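Local coordinates for protein bifunctional dTDP-4-dehydrorhamnose 3,5-epimerase/dTDP-4-dehydrorhamnose reductase (Arabidopsis thaliana, PDB 4QQR) that catalyses the 3,5-epimerisation of dTDP-4-keto-6-deoxy-glucose and the NADPH-dependent reduction of the product to dTDP-beta-L-rhamnose, and also accepts the UDP-linked sugar, at residues S172-N176 with P177-I181; D201-L204 with P205-I208; M280-K283 with E284-K288. One frame throughout, in Å; residues are numbered along the deposited sequence.

Contact 1. Residues S172-N176 with P177-I181; sequences SDLTN and PRNFI
The amide of Asn176 turns forward onto Arg178, and its oxygen meets that residue in two ways. Asn176 OD1 accepts the backbone N-H of Arg178 at 2.7 Å, with the donor in the carbonyl plane, which makes an Asx turn, and it also lies over one face of the guanidinium, offset toward the rim. The amide and guanidinium planes are turned 55° apart. With CG anti to the backbone N (chi1 -176°), the Asn176 amide reaches past Pro177 to the next peptide. The backbone of Asn176 is used as well: its O accepts Asn179 N at 2.8 Å, closing a type I turn over Pro177 and Arg178. A second type I turn, from Asp173 to Asn176, precedes it. Asn179 ties the two together, since its ND2 donates to Asp173 O at 3.2 Å from well above the carbonyl plane and also to Ser171 O. Its OD1 accepts Ile181 N at 3.0 Å, the capping bond of the helix. Beyond this amide, Leu174 CD2 packs obliquely on Ile181 CG2 at 3.8 Å. Trp23, an NADPH-site residue by similarity, touches Asn176, Arg178 and Asn179, and a bound sulfate lies about 3 Å from the Arg178 side chain, consistent with an anion pocket beside the cofactor site. Two successive type I turns and an Asx turn thus lead into an asparagine N-cap, which starts helix 180-186.

Contact 2. Residues D201-L204 with P205-I208; sequences DELL and PISI
Ser207 OG bonds to Leu204 O at 2.8 Å, one turn back along the helix, approaching 17° out of the carbonyl plane. The hydroxyl stands between the backbone N and the carbonyl carbon of its own residue (chi1 75°), which turns it back toward that oxygen. Leu204 O also accepts Ile208 N at 3.3 Å, so two donors grip this carbonyl. The same serine hydroxyl is hydrogen-bonded to Tyr111 OH, a tyrosine assigned by similarity to the NADPH site, so Ser207 is a second-shell residue that could help position it. Alongside, Ser207 N bonds to Leu203 O at 3.0 Å, in the carbonyl plane. Pro205 interrupts this pattern: its nitrogen carries no hydrogen for the preceding turn, and its ring fills the place instead, with Pro205 CD 3.2 Å from Asp201 O. The helix is kinked here. Farther out, the methyl ends of Leu203 and Ile206 meet CD1 to CD1 at 3.9 Å, and Ile206 CD1 lies 3.7 Å from Glu202 O. Within the Rossmann-type fold, helix 200-212 packs beside helix 23-34: Leu204 rests on Ile24, Leu27 and Leu31, and Ile208 on Leu28, while Ser207 faces Tyr111 on strand 107-113 of the parallel sheet.

Contact 3. Residues M280-K283 with E284-K288; sequences MSIK and ESLIK
Glu284 and Met280 cross where helix 282-291 begins, at the N-terminal turn of the helix, with Ser281 at the N-cap position. The bond characteristic of such a start is made by the third residue of the helix: Glu284 OE2 accepts Ser281 N at 3.0 Å through its anti lone pair, with an N-H...O angle of 155°. This is the glutamate half of a capping box; the reciprocal bond from the serine side chain is absent. Glu284 CG sits between its own backbone N and carbonyl carbon (chi1 42°), which bends the chain back toward the first residues of the helix. A carboxylate at this end would probably be stabilised by the helix dipole.

Met280 lies against the glutamate. Its CB is 3.2 Å from Glu284 OE2, while its CE comes to 3.6 Å from Glu284 CD, the two side chains meeting at a slant. A bend at the last torsion (chi3 52°) brings that methyl against CB and the carboxylate carbon of Glu284. Met280 SD then meets Lys288 CD at 3.6 Å, the two chains running nearly perpendicular. An alanine here would remove the thioether and would probably leave a gap beside Glu284 CD and Lys288 CD, with the carboxylate held mainly by Ser281 N.

Lys283 sends an extended chain outward to a salt bridge with Glu231, and its carbonyl oxygen accepts Ile287 N at 2.9 Å. Ser285 N bonds to Ser281 O at 2.7 Å, nearly in line with the carbonyl. On the buried side of the helix, Ile282 and Leu286 lie side by side and point the same way, with Ile282 CG2 4.0 Å from Leu286 CD1.

In the fold
The three contacts follow one another in series along the chain, all within the RmlD substrate-binding region. Contact 1 lies in the loop after strand 161-166 and at the start of helix 180-186, contact 2 on helix 200-212, and contact 3 at the start of helix 282-291. Their centres are 14 to 17 Å apart, with contacts 2 and 3 nearest. Asp201 of contact 2 reaches Ser172 of contact 1, and Glu202 beside it binds Ser285 and the backbone N of Met280 in contact 3; Ile181 packs on Leu286. Helix 200-212 therefore links the loop near the probable NADPH site with the C-terminal helix.

Contact 1. Residues S172-N176 with P177-I181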
ATOM      1  N   SER A 172       8.263  -3.494  31.922  1.00 45.23           N
ATOM      2  CA  SER A 172       8.632  -3.877  33.275  1.00 47.16           C
ATOM      3  C   SER A 172       8.055  -5.263  33.619  1.00 48.69           C
ATOM      4  O   SER A 172       8.451  -5.884  34.595  1.00 49.33           O
ATOM      5  CB  SER A 172       8.127  -2.838  34.270  1.00 42.85           C
ATOM      6  OG  SER A 172       6.716  -2.892  34.349  1.00 43.23           O
ATOM      7  N   ASP A 173       7.119  -5.741  32.807  1.00 48.80           N
ATOM      8  CA  ASP A 173       6.516  -7.057  32.995  1.00 52.62           C
ATOM      9  C   ASP A 173       7.371  -8.113  32.286  1.00 54.47           C
ATOM     10  O   ASP A 173       7.207  -8.363  31.088  1.00 51.78           O
ATOM     11  CB  ASP A 173       5.090  -7.051  32.428  1.00 54.98           C
ATOM     12  CG  ASP A 173       4.270  -8.267  32.841  1.00 58.20           C
ATOM     13  OD1 ASP A 173       3.338  -8.102  33.662  1.00 59.01           O
ATOM     14  OD2 ASP A 173       4.539  -9.378  32.332  1.00 56.94           O
ATOM     15  N   LEU A 174       8.289  -8.731  33.022  1.00 52.36           N
ATOM     16  CA  LEU A 174       9.237  -9.655  32.405  1.00 55.31           C
ATOM     17  C   LEU A 174       8.652 -11.045  32.129  1.00 59.32           C
ATOM     18  O   LEU A 174       9.361 -11.945  31.673  1.00 57.12           O
ATOM     19  CB  LEU A 174      10.509  -9.762  33.250  1.00 51.50           C
ATOM     20  CG  LEU A 174      11.441  -8.545  33.188  1.00 53.87           C
ATOM     21  CD1 LEU A 174      12.648  -8.754  34.092  1.00 56.99           C
ATOM     22  CD2 LEU A 174      11.889  -8.235  31.744  1.00 49.62           C
ATOM     23  N   THR A 175       7.360 -11.207  32.401  1.00 54.32           N
ATOM     24  CA  THR A 175       6.696 -12.491  32.252  1.00 52.84           C
ATOM     25  C   THR A 175       6.025 -12.585  30.893  1.00 57.21           C
ATOM     26  O   THR A 175       5.545 -13.653  30.491  1.00 56.13           O
ATOM     27  CB  THR A 175       5.635 -12.696  33.351  1.00 55.62           C
ATOM     28  OG1 THR A 175       4.680 -11.630  33.301  1.00 55.59           O
ATOM     29  CG2 THR A 175       6.290 -12.706  34.728  1.00 57.14           C
ATOM     30  N   ASN A 176       5.998 -11.456  30.193  1.00 53.27           N
ATOM     31  CA  ASN A 176       5.292 -11.344  28.929  1.00 51.43           C
ATOM     32  C   ASN A 176       6.173 -11.750  27.757  1.00 53.83           C
ATOM     33  O   ASN A 176       7.133 -11.057  27.434  1.00 52.76           O
ATOM     34  CB  ASN A 176       4.800  -9.909  28.751  1.00 53.78           C
ATOM     35  CG  ASN A 176       3.960  -9.719  27.503  1.00 56.18           C
ATOM     36  OD1 ASN A 176       4.287 -10.230  26.426  1.00 58.25           O
ATOM     37  ND2 ASN A 176       2.867  -8.967  27.640  1.00 54.07           N
ATOM     38  N   PRO A 177       5.826 -12.864  27.096  1.00 54.37           N
ATOM     39  CA  PRO A 177       6.606 -13.426  25.989  1.00 55.22           C
ATOM     40  C   PRO A 177       6.845 -12.450  24.829  1.00 54.97           C
ATOM     41  O   PRO A 177       7.755 -12.666  24.017  1.00 52.07           O
ATOM     42  CB  PRO A 177       5.741 -14.613  25.523  1.00 53.79           C
ATOM     43  CG  PRO A 177       4.402 -14.376  26.096  1.00 49.64           C
ATOM     44  CD  PRO A 177       4.643 -13.687  27.390  1.00 52.20           C
ATOM     45  N   ARG A 178       6.045 -11.391  24.746  1.00 52.49           N
ATOM     46  CA  ARG A 178       6.235 -10.418  23.675  1.00 52.26           C
ATOM     47  C   ARG A 178       7.378  -9.454  24.002  1.00 49.01           C
ATOM     48  O   ARG A 178       7.985  -8.860  23.115  1.00 50.06           O
ATOM     49  CB  ARG A 178       4.927  -9.674  23.385  1.00 56.47           C
ATOM     50  CG  ARG A 178       4.038 -10.335  22.322  1.00 58.53           C
ATOM     51  CD  ARG A 178       2.576 -10.092  22.623  1.00 57.89           C
ATOM     52  NE  ARG A 178       2.145 -10.917  23.744  1.00 65.25           N
ATOM     53  CZ  ARG A 178       1.259 -10.550  24.670  1.00 67.21           C
ATOM     54  NH1 ARG A 178       0.684  -9.350  24.626  1.00 59.88           N
ATOM     55  NH2 ARG A 178       0.950 -11.398  25.653  1.00 63.91           N
ATOM     56  N   ASN A 179       7.668  -9.323  25.290  1.00 49.64           N
ATOM     57  CA  ASN A 179       8.758  -8.485  25.768  1.00 47.71           C
ATOM     58  C   ASN A 179      10.095  -8.889  25.154  1.00 45.76           C
ATOM     59  O   ASN A 179      10.469 -10.055  25.188  1.00 50.33           O
ATOM     60  CB  ASN A 179       8.795  -8.537  27.304  1.00 46.31           C
ATOM     61  CG  ASN A 179       9.674  -7.458  27.924  1.00 46.60           C
ATOM     62  OD1 ASN A 179      10.746  -7.121  27.404  1.00 47.74           O
ATOM     63  ND2 ASN A 179       9.226  -6.920  29.054  1.00 45.56           N
ATOM     64  N   PHE A 180      10.811  -7.927  24.582  1.00 45.44           N
ATOM     65  CA  PHE A 180      12.029  -8.249  23.856  1.00 46.87           C
ATOM     66  C   PHE A 180      13.081  -8.839  24.775  1.00 48.93           C
ATOM     67  O   PHE A 180      13.798  -9.761  24.385  1.00 49.11           O
ATOM     68  CB  PHE A 180      12.602  -7.038  23.129  1.00 44.70           C
ATOM     69  CG  PHE A 180      13.879  -7.335  22.385  1.00 46.17           C
ATOM     70  CD1 PHE A 180      13.846  -7.896  21.124  1.00 47.96           C
ATOM     71  CD2 PHE A 180      15.113  -7.061  22.951  1.00 46.44           C
ATOM     72  CE1 PHE A 180      15.018  -8.175  20.436  1.00 51.02           C
ATOM     73  CE2 PHE A 180      16.284  -7.339  22.269  1.00 48.85           C
ATOM     74  CZ  PHE A 180      16.234  -7.895  21.007  1.00 49.91           C
ATOM     75  N   ILE A 181      13.164  -8.298  25.988  1.00 47.23           N
ATOM     76  CA  ILE A 181      14.066  -8.816  27.012  1.00 49.41           C
ATOM     77  C   ILE A 181      13.844 -10.308  27.272  1.00 52.97           C
ATOM     78  O   ILE A 181      14.780 -11.105  27.149  1.00 54.13           O
ATOM     79  CB  ILE A 181      13.905  -8.067  28.355  1.00 52.37           C
ATOM     80  CG1 ILE A 181      14.224  -6.577  28.194  1.00 50.10           C
ATOM     81  CG2 ILE A 181      14.806  -8.672  29.421  1.00 44.17           C
ATOM     82  CD1 ILE A 181      14.066  -5.799  29.480  1.00 47.88           C
TER

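Contact 2. Residues D201-L204 with P205-I208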
ATOM      1  N   ASP A 201       6.922   1.332  29.091  1.00 43.60           N
ATOM      2  CA  ASP A 201       6.541   1.914  30.374  1.00 41.59           C
ATOM      3  C   ASP A 201       6.773   3.419  30.414  1.00 42.58           C
ATOM      4  O   ASP A 201       5.985   4.147  31.013  1.00 42.54           O
ATOM      5  CB  ASP A 201       7.318   1.246  31.513  1.00 44.30           C
ATOM      6  CG  ASP A 201       6.890  -0.181  31.747  1.00 47.83           C
ATOM      7  OD1 ASP A 201       6.257  -0.438  32.790  1.00 50.71           O
ATOM      8  OD2 ASP A 201       7.178  -1.042  30.882  1.00 49.98           O
ATOM      9  N   GLU A 202       7.864   3.879  29.800  1.00 41.36           N
ATOM     10  CA  GLU A 202       8.122   5.314  29.674  1.00 41.27           C
ATOM     11  C   GLU A 202       7.411   5.946  28.465  1.00 40.17           C
ATOM     12  O   GLU A 202       6.817   7.018  28.580  1.00 34.96           O
ATOM     13  CB  GLU A 202       9.618   5.596  29.592  1.00 37.84           C
ATOM     14  CG  GLU A 202       9.931   7.070  29.417  1.00 39.34           C
ATOM     15  CD  GLU A 202      11.419   7.330  29.247  1.00 45.50           C
ATOM     16  OE1 GLU A 202      12.155   6.354  28.978  1.00 45.02           O
ATOM     17  OE2 GLU A 202      11.856   8.496  29.388  1.00 46.10           O
ATOM     18  N   LEU A 203       7.473   5.261  27.322  1.00 37.63           N
ATOM     19  CA  LEU A 203       7.052   5.836  26.049  1.00 39.29           C
ATOM     20  C   LEU A 203       5.531   5.836  25.825  1.00 42.11           C
ATOM     21  O   LEU A 203       4.982   6.773  25.225  1.00 39.90           O
ATOM     22  CB  LEU A 203       7.759   5.140  24.882  1.00 41.79           C
ATOM     23  CG  LEU A 203       8.974   5.846  24.269  1.00 41.30           C
ATOM     24  CD1 LEU A 203       8.655   7.316  24.040  1.00 42.12           C
ATOM     25  CD2 LEU A 203      10.177   5.696  25.151  1.00 39.51           C
ATOM     26  N   LEU A 204       4.849   4.806  26.314  1.00 40.26           N
ATOM     27  CA  LEU A 204       3.393   4.767  26.195  1.00 40.49           C
ATOM     28  C   LEU A 204       2.677   5.931  26.882  1.00 39.86           C
ATOM     29  O   LEU A 204       1.755   6.504  26.318  1.00 39.71           O
ATOM     30  CB  LEU A 204       2.810   3.417  26.620  1.00 41.77           C
ATOM     31  CG  LEU A 204       2.983   2.330  25.561  1.00 40.66           C
ATOM     32  CD1 LEU A 204       2.131   1.102  25.852  1.00 44.54           C
ATOM     33  CD2 LEU A 204       2.653   2.902  24.194  1.00 46.66           C
ATOM     34  N   PRO A 205       3.098   6.289  28.097  1.00 41.60           N
ATOM     35  CA  PRO A 205       2.513   7.521  28.645  1.00 42.73           C
ATOM     36  C   PRO A 205       2.696   8.752  27.744  1.00 42.32           C
ATOM     37  O   PRO A 205       1.737   9.494  27.532  1.00 40.87           O
ATOM     38  CB  PRO A 205       3.254   7.683  29.975  1.00 38.54           C
ATOM     39  CG  PRO A 205       3.526   6.275  30.376  1.00 39.93           C
ATOM     40  CD  PRO A 205       3.862   5.546  29.116  1.00 39.36           C
ATOM     41  N   ILE A 206       3.906   8.943  27.219  1.00 44.00           N
ATOM     42  CA  ILE A 206       4.223  10.041  26.303  1.00 40.87           C
ATOM     43  C   ILE A 206       3.302  10.065  25.087  1.00 40.98           C
ATOM     44  O   ILE A 206       2.890  11.120  24.625  1.00 42.37           O
ATOM     45  CB  ILE A 206       5.710   9.952  25.846  1.00 47.09           C
ATOM     46  CG1 ILE A 206       6.639  10.452  26.970  1.00 44.87           C
ATOM     47  CG2 ILE A 206       5.940  10.699  24.514  1.00 39.45           C
ATOM     48  CD1 ILE A 206       8.086  10.030  26.835  1.00 39.44           C
ATOM     49  N   SER A 207       2.959   8.891  24.575  1.00 43.90           N
ATOM     50  CA  SER A 207       2.058   8.833  23.433  1.00 41.60           C
ATOM     51  C   SER A 207       0.671   9.358  23.791  1.00 42.04           C
ATOM     52  O   SER A 207       0.031  10.002  22.958  1.00 44.41           O
ATOM     53  CB  SER A 207       2.010   7.434  22.794  1.00 40.02           C
ATOM     54  OG  SER A 207       1.275   6.519  23.570  1.00 42.85           O
ATOM     55  N   ILE A 208       0.207   9.108  25.016  1.00 40.79           N
ATOM     56  CA  ILE A 208      -1.046   9.727  25.469  1.00 42.25           C
ATOM     57  C   ILE A 208      -0.924  11.254  25.363  1.00 44.57           C
ATOM     58  O   ILE A 208      -1.872  11.941  24.956  1.00 45.45           O
ATOM     59  CB  ILE A 208      -1.442   9.362  26.939  1.00 41.60           C
ATOM     60  CG1 ILE A 208      -1.524   7.845  27.181  1.00 44.50           C
ATOM     61  CG2 ILE A 208      -2.742  10.024  27.322  1.00 40.88           C
ATOM     62  CD1 ILE A 208      -2.329   7.080  26.179  1.00 44.43           C
TER

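Contact 3. Residues M280-K283 with E284-K288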
ATOM      1  N   MET A 280      14.271   9.811  28.470  1.00 43.24           N
ATOM      2  CA  MET A 280      15.539   9.214  28.871  1.00 45.78           C
ATOM      3  C   MET A 280      16.106   8.256  27.824  1.00 46.72           C
ATOM      4  O   MET A 280      15.365   7.714  26.994  1.00 44.06           O
ATOM      5  CB  MET A 280      15.359   8.457  30.173  1.00 47.71           C
ATOM      6  CG  MET A 280      14.555   9.205  31.205  1.00 49.66           C
ATOM      7  SD  MET A 280      14.300   8.147  32.638  1.00 60.31           S
ATOM      8  CE  MET A 280      15.990   7.648  32.977  1.00 48.05           C
ATOM      9  N   SER A 281      17.417   8.038  27.873  1.00 41.15           N
ATOM     10  CA  SER A 281      18.043   7.079  26.970  1.00 43.03           C
ATOM     11  C   SER A 281      17.789   5.648  27.426  1.00 42.55           C
ATOM     12  O   SER A 281      17.401   5.419  28.575  1.00 38.17           O
ATOM     13  CB  SER A 281      19.537   7.341  26.845  1.00 44.70           C
ATOM     14  OG  SER A 281      19.754   8.522  26.106  1.00 44.38           O
ATOM     15  N   ILE A 282      18.017   4.692  26.523  1.00 39.52           N
ATOM     16  CA  ILE A 282      17.639   3.308  26.795  1.00 40.44           C
ATOM     17  C   ILE A 282      18.217   2.835  28.094  1.00 40.83           C
ATOM     18  O   ILE A 282      17.473   2.423  28.989  1.00 42.18           O
ATOM     19  CB  ILE A 282      18.071   2.314  25.721  1.00 40.70           C
ATOM     20  CG1 ILE A 282      18.722   3.036  24.544  1.00 41.93           C
ATOM     21  CG2 ILE A 282      16.877   1.418  25.324  1.00 36.57           C
ATOM     22  CD1 ILE A 282      20.207   3.272  24.705  1.00 44.28           C
ATOM     23  N   LYS A 283      19.541   2.917  28.202  1.00 42.60           N
ATOM     24  CA  LYS A 283      20.235   2.401  29.378  1.00 42.17           C
ATOM     25  C   LYS A 283      19.637   2.937  30.669  1.00 42.64           C
ATOM     26  O   LYS A 283      19.217   2.145  31.521  1.00 40.90           O
ATOM     27  CB  LYS A 283      21.753   2.601  29.278  1.00 36.58           C
ATOM     28  CG  LYS A 283      22.362   1.788  28.124  1.00 45.25           C
ATOM     29  CD  LYS A 283      23.883   1.701  28.182  1.00 44.96           C
ATOM     30  CE  LYS A 283      24.439   1.065  26.901  1.00 40.44           C
ATOM     31  NZ  LYS A 283      25.935   1.128  26.838  1.00 41.03           N
ATOM     32  N   GLU A 284      19.545   4.260  30.800  1.00 40.08           N
ATOM     33  CA  GLU A 284      18.978   4.810  32.025  1.00 44.26           C
ATOM     34  C   GLU A 284      17.492   4.461  32.139  1.00 45.90           C
ATOM     35  O   GLU A 284      16.998   4.203  33.240  1.00 46.18           O
ATOM     36  CB  GLU A 284      19.245   6.324  32.192  1.00 48.40           C
ATOM     37  CG  GLU A 284      19.098   7.186  30.926  1.00 56.58           C
ATOM     38  CD  GLU A 284      18.918   8.697  31.219  1.00 60.38           C
ATOM     39  OE1 GLU A 284      19.318   9.145  32.322  1.00 67.30           O
ATOM     40  OE2 GLU A 284      18.374   9.435  30.349  1.00 53.70           O
ATOM     41  N   SER A 285      16.796   4.420  31.002  1.00 43.24           N
ATOM     42  CA  SER A 285      15.365   4.105  30.987  1.00 43.04           C
ATOM     43  C   SER A 285      15.133   2.638  31.326  1.00 42.73           C
ATOM     44  O   SER A 285      14.204   2.305  32.066  1.00 42.53           O
ATOM     45  CB  SER A 285      14.746   4.447  29.629  1.00 42.62           C
ATOM     46  OG  SER A 285      13.345   4.250  29.621  1.00 40.65           O
ATOM     47  N   LEU A 286      15.977   1.768  30.777  1.00 40.83           N
ATOM     48  CA  LEU A 286      16.013   0.362  31.180  1.00 42.78           C
ATOM     49  C   LEU A 286      16.220   0.199  32.692  1.00 45.12           C
ATOM     50  O   LEU A 286      15.452  -0.516  33.342  1.00 47.73           O
ATOM     51  CB  LEU A 286      17.106  -0.396  30.421  1.00 41.31           C
ATOM     52  CG  LEU A 286      16.783  -0.806  28.987  1.00 40.00           C
ATOM     53  CD1 LEU A 286      18.045  -1.141  28.237  1.00 38.25           C
ATOM     54  CD2 LEU A 286      15.842  -1.990  29.001  1.00 41.02           C
ATOM     55  N   ILE A 287      17.246   0.850  33.244  1.00 40.67           N
ATOM     56  CA  ILE A 287      17.516   0.765  34.681  1.00 46.69           C
ATOM     57  C   ILE A 287      16.322   1.202  35.525  1.00 47.19           C
ATOM     58  O   ILE A 287      15.885   0.488  36.428  1.00 47.37           O
ATOM     59  CB  ILE A 287      18.758   1.609  35.114  1.00 46.90           C
ATOM     60  CG1 ILE A 287      20.059   0.973  34.613  1.00 46.47           C
ATOM     61  CG2 ILE A 287      18.797   1.764  36.622  1.00 42.78           C
ATOM     62  CD1 ILE A 287      20.108  -0.537  34.795  1.00 48.90           C
ATOM     63  N   LYS A 288      15.797   2.380  35.210  1.00 44.53           N
ATOM     64  CA  LYS A 288      14.792   3.024  36.034  1.00 45.46           C
ATOM     65  C   LYS A 288      13.406   2.394  35.906  1.00 47.59           C
ATOM     66  O   LYS A 288      12.671   2.297  36.893  1.00 50.92           O
ATOM     67  CB  LYS A 288      14.727   4.516  35.704  1.00 48.29           C
ATOM     68  CG  LYS A 288      13.469   5.190  36.200  1.00 48.96           C
ATOM     69  CD  LYS A 288      13.391   6.638  35.768  1.00 55.12           C
ATOM     70  CE  LYS A 288      12.246   7.343  36.493  1.00 61.26           C
ATOM     71  NZ  LYS A 288      12.352   7.149  37.983  1.00 64.22           N
TER